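Local structure of NAD_Gly3P_dh, NAD-dependent glycerol-3-phosphate dehydrogenase (Streptosporangium roseum, 5OCM) at residues H244-H247 and E248-A252; L265-R268 and A269-G272. The protein binds NADP(+) and, as an imine reductase of the 3-hydroxyisobutyrate dehydrogenase-related family, probably catalyses NADPH-dependent reduction. All blocks are in the same frame, centred on the assembly; numbering follows the deposited sequence.

Contact 1 (H244-H247 and E248-A252); sequences HLIH and ESEAA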
loop_
_atom_site.group_PDB
_atom_site.type_symbol
_atom_site.label_atom_id
_atom_site.label_comp_id
_atom_site.label_asym_id
_atom_site.label_seq_id
_atom_site.Cartn_x
_atom_site.Cartn_y
_atom_site.Cartn_z
ATOM N N HIS A 244 -13.178 -8.294 12.278
ATOM C CA HIS A 244 -12.270 -9.381 12.652
ATOM C C HIS A 244 -10.895 -8.800 13.027
ATOM O O HIS A 244 -10.277 -9.241 13.997
ATOM C CB HIS A 244 -12.113 -10.425 11.541
ATOM C CG HIS A 244 -13.386 -11.096 11.179
ATOM N ND1 HIS A 244 -13.679 -11.535 9.909
ATOM C CD2 HIS A 244 -14.456 -11.408 11.942
ATOM C CE1 HIS A 244 -14.889 -12.086 9.907
ATOM N NE2 HIS A 244 -15.371 -12.032 11.129
ATOM N N LEU A 245 -10.411 -7.828 12.228
ATOM C CA LEU A 245 -9.107 -7.214 12.538
ATOM C C LEU A 245 -9.132 -6.483 13.877
ATOM O O LEU A 245 -8.205 -6.610 14.659
ATOM C CB LEU A 245 -8.658 -6.277 11.391
ATOM C CG LEU A 245 -7.388 -5.464 11.629
ATOM C CD1 LEU A 245 -6.200 -6.354 11.982
ATOM C CD2 LEU A 245 -7.115 -4.624 10.392
ATOM N N ILE A 246 -10.206 -5.746 14.144
ATOM C CA ILE A 246 -10.349 -5.066 15.437
ATOM C C ILE A 246 -10.350 -6.089 16.568
ATOM O O ILE A 246 -9.590 -5.932 17.542
ATOM C CB ILE A 246 -11.617 -4.199 15.467
ATOM C CG1 ILE A 246 -11.404 -3.009 14.516
ATOM C CG2 ILE A 246 -11.852 -3.688 16.890
ATOM C CD1 ILE A 246 -12.648 -2.181 14.242
ATOM N N HIS A 247 -11.141 -7.138 16.437
ATOM C CA HIS A 247 -11.247 -8.161 17.504
ATOM C C HIS A 247 -9.938 -8.893 17.722
ATOM O O HIS A 247 -9.538 -9.137 18.887
ATOM C CB HIS A 247 -12.441 -9.102 17.266
ATOM C CG HIS A 247 -13.746 -8.363 17.506
ATOM N ND1 HIS A 247 -14.875 -8.317 16.666
ATOM C CD2 HIS A 247 -14.092 -7.674 18.633
ATOM C CE1 HIS A 247 -15.743 -7.469 17.192
ATOM N NE2 HIS A 247 -15.354 -7.147 18.421
ATOM N N GLU A 248 -9.288 -9.257 16.630
ATOM C CA GLU A 248 -7.978 -9.899 16.724
ATOM C C GLU A 248 -6.941 -8.997 17.397
ATOM O O GLU A 248 -6.157 -9.463 18.265
ATOM C CB GLU A 248 -7.505 -10.356 15.319
ATOM C CG GLU A 248 -6.360 -11.363 15.366
ATOM C CD GLU A 248 -6.855 -12.774 15.834
ATOM O OE1 GLU A 248 -7.981 -13.171 15.520
ATOM O OE2 GLU A 248 -6.081 -13.458 16.589
ATOM N N SER A 249 -6.949 -7.713 17.047
ATOM C CA SER A 249 -6.017 -6.777 17.643
ATOM C C SER A 249 -6.281 -6.599 19.142
ATOM O O SER A 249 -5.346 -6.551 19.931
ATOM C CB SER A 249 -6.117 -5.437 16.945
ATOM O OG SER A 249 -5.725 -5.583 15.596
ATOM N N GLU A 250 -7.556 -6.493 19.511
ATOM C CA GLU A 250 -7.925 -6.359 20.956
ATOM C C GLU A 250 -7.492 -7.595 21.713
ATOM O O GLU A 250 -6.923 -7.458 22.792
ATOM C CB GLU A 250 -9.427 -6.135 21.111
ATOM C CG GLU A 250 -9.837 -4.734 20.733
ATOM C CD GLU A 250 -11.346 -4.487 20.742
ATOM O OE1 GLU A 250 -12.173 -5.414 20.873
ATOM O OE2 GLU A 250 -11.708 -3.273 20.645
ATOM N N ALA A 251 -7.727 -8.777 21.158
ATOM C CA ALA A 251 -7.317 -10.027 21.852
ATOM C C ALA A 251 -5.799 -10.103 22.011
ATOM O O ALA A 251 -5.318 -10.625 23.003
ATOM C CB ALA A 251 -7.828 -11.274 21.137
ATOM N N ALA A 252 -5.042 -9.579 21.046
ATOM C CA ALA A 252 -3.568 -9.611 21.081
ATOM C C ALA A 252 -2.985 -8.488 21.944
ATOM O O ALA A 252 -1.791 -8.515 22.201
ATOM C CB ALA A 252 -3.004 -9.500 19.673
#
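Ser249 turns its hydroxyl beside its own backbone N (chi1 -64°), which brings OG back over the preceding turn to Leu245, whose CG lies anti to its backbone N (chi1 174°). Both belong to the alpha-helix 235-252 of the all-helical C-terminal domain, and the contact follows its i to i+4 bonding over two turns. Leu245 O is gripped twice: Ser249 N donates at 2.9 Å, and Ser249 OG donates to the same oxygen at 2.8 Å, the two arriving from opposite faces of the carbonyl plane. The hydroxyl is thereby satisfied by its own helix although the residue is buried, and Leu245 CD1 packs 3.7 Å from Ser249 OG. Both side chains also touch His186 of helix 165-192. With the hydroxyl gone, as in an alanine here, Leu245 O is likely to keep only the amide from this turn, and a small gap would probably open beside His186. On another flank Ile246 and Glu250 run side by side, with CG2 of Ile246 3.8 Å from OE2 of Glu250. The bent side chain of Glu248 leads away from this turn, and its OE2 is hydrogen-bonded to OG of Ser97 of the second subunit. At the exposed side the His247 ring and the Glu250 carboxylate lie side by side, their planes 72° apart, and His247 CD2 lies 3.7 Å from Glu250 OE1.

Contact 2 (L265-R268 and A269-G272); sequences LADR and ALAG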
loop_
_atom_site.group_PDB
_atom_site.type_symbol
_atom_site.label_atom_id
_atom_site.label_comp_id
_atom_site.label_asym_id
_atom_site.label_seq_id
_atom_site.Cartn_x
_atom_site.Cartn_y
_atom_site.Cartn_z
ATOM N N LEU A 265 -14.908 5.291 8.884
ATOM C CA LEU A 265 -15.123 5.833 7.543
ATOM C C LEU A 265 -16.099 4.948 6.791
ATOM O O LEU A 265 -17.010 5.483 6.113
ATOM C CB LEU A 265 -13.787 5.936 6.799
ATOM C CG LEU A 265 -12.833 7.026 7.256
ATOM C CD1 LEU A 265 -11.394 6.791 6.743
ATOM C CD2 LEU A 265 -13.252 8.416 6.831
ATOM N N ALA A 266 -15.939 3.625 6.874
ATOM C CA ALA A 266 -16.846 2.739 6.206
ATOM C C ALA A 266 -18.316 2.873 6.757
ATOM O O ALA A 266 -19.284 2.773 6.015
ATOM C CB ALA A 266 -16.383 1.316 6.297
ATOM N N ASP A 267 -18.447 3.112 8.041
ATOM C CA ASP A 267 -19.768 3.329 8.670
ATOM C C ASP A 267 -20.507 4.524 8.092
ATOM O O ASP A 267 -21.736 4.500 8.059
ATOM C CB ASP A 267 -19.638 3.534 10.208
ATOM C CG ASP A 267 -19.447 2.254 10.947
ATOM O OD1 ASP A 267 -19.681 1.142 10.392
ATOM O OD2 ASP A 267 -19.039 2.385 12.110
ATOM N N ARG A 268 -19.796 5.529 7.596
ATOM C CA ARG A 268 -20.425 6.636 6.908
ATOM C C ARG A 268 -21.052 6.190 5.587
ATOM O O ARG A 268 -22.168 6.634 5.243
ATOM C CB ARG A 268 -19.481 7.790 6.679
ATOM C CG ARG A 268 -18.960 8.367 7.975
ATOM C CD ARG A 268 -17.984 9.455 7.763
ATOM N NE ARG A 268 -17.306 9.750 9.022
ATOM C CZ ARG A 268 -16.257 10.545 9.140
ATOM N NH1 ARG A 268 -15.717 10.746 10.341
ATOM N NH2 ARG A 268 -15.705 11.135 8.065
ATOM N N ALA A 269 -20.388 5.278 4.876
ATOM C CA ALA A 269 -20.956 4.743 3.656
ATOM C C ALA A 269 -22.185 3.893 4.000
ATOM O O ALA A 269 -23.195 3.928 3.321
ATOM C CB ALA A 269 -19.929 3.899 2.914
ATOM N N LEU A 270 -22.060 3.104 5.051
ATOM C CA LEU A 270 -23.186 2.268 5.496
ATOM C C LEU A 270 -24.407 3.107 5.883
ATOM O O LEU A 270 -25.518 2.761 5.506
ATOM C CB LEU A 270 -22.779 1.394 6.689
ATOM C CG LEU A 270 -21.719 0.354 6.368
ATOM C CD1 LEU A 270 -21.452 -0.437 7.639
ATOM C CD2 LEU A 270 -22.092 -0.526 5.267
ATOM N N ALA A 271 -24.181 4.196 6.564
ATOM C CA ALA A 271 -25.250 5.138 6.951
ATOM C C ALA A 271 -25.910 5.778 5.718
ATOM O O ALA A 271 -27.084 6.120 5.784
ATOM C CB ALA A 271 -24.725 6.214 7.853
ATOM N N GLY A 272 -25.167 5.937 4.639
ATOM C CA GLY A 272 -25.730 6.374 3.349
ATOM C C GLY A 272 -26.326 5.270 2.505
ATOM O O GLY A 272 -26.655 5.492 1.358
#
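Asp267 and Leu270 meet where OD1 of the aspartate lies 3.6 Å from CD1 of the leucine, their side chains crossing at a slant. In Leu270 the branch carbon CG sits beside the backbone N (chi1 -65°), which leans it over the previous turn, 3.5 Å from Ala266 O; the same oxygen accepts the backbone bond from Leu270 N at 3.0 Å. Asp267 has a similar first torsion, and its OD1, besides grazing the leucine methyl, forms a salt bridge with Arg263 one turn earlier. This is the C-terminal end of the alpha-helix 257-271, and Gly272 is the first residue to leave helical backbone angles. Gly272 N still donates to Arg268 O at 3.1 Å, with an N-H...O angle of 145°, less straight than the 162° of the Leu270 bond. Arg268 is stretched from CG to NE, which carries the guanidinium back along the helix beside Leu265: NH1 forms a salt bridge with Glu257 of the second subunit and NH2 a hydrogen bond with Ser290. The alanine methyls rest on carbonyl oxygens of the preceding turn, CB of Ala269 3.4 Å from Ala266 O and CB of Ala271 3.5 Å from Asp267 O.

In the fold
Contacts 1 and 2 lie on consecutive helices of the C-terminal domain, 235-252 and 257-271, with centres 21 Å and nearest atoms about 8 Å apart. Buried are Leu245, Ile246, Glu248 and Ser249 in contact 1, Leu265, Ala266 and Ala269 in contact 2; exposed are His247, Glu250 and Ala251, and Ala271 and Gly272. Each reaches the second subunit, contact 1 with a carboxylate on a serine hydroxyl, contact 2 with a guanidinium on a glutamate. The helices pack on each other beside both contacts, through Leu270 on Val239 and Ile246 on Arg263, which also pairs with Asp267. Contact 1 adds a buried hydroxyl to its helical bonding; contact 2, where its helix runs out, sets a leucine against a charged aspartate.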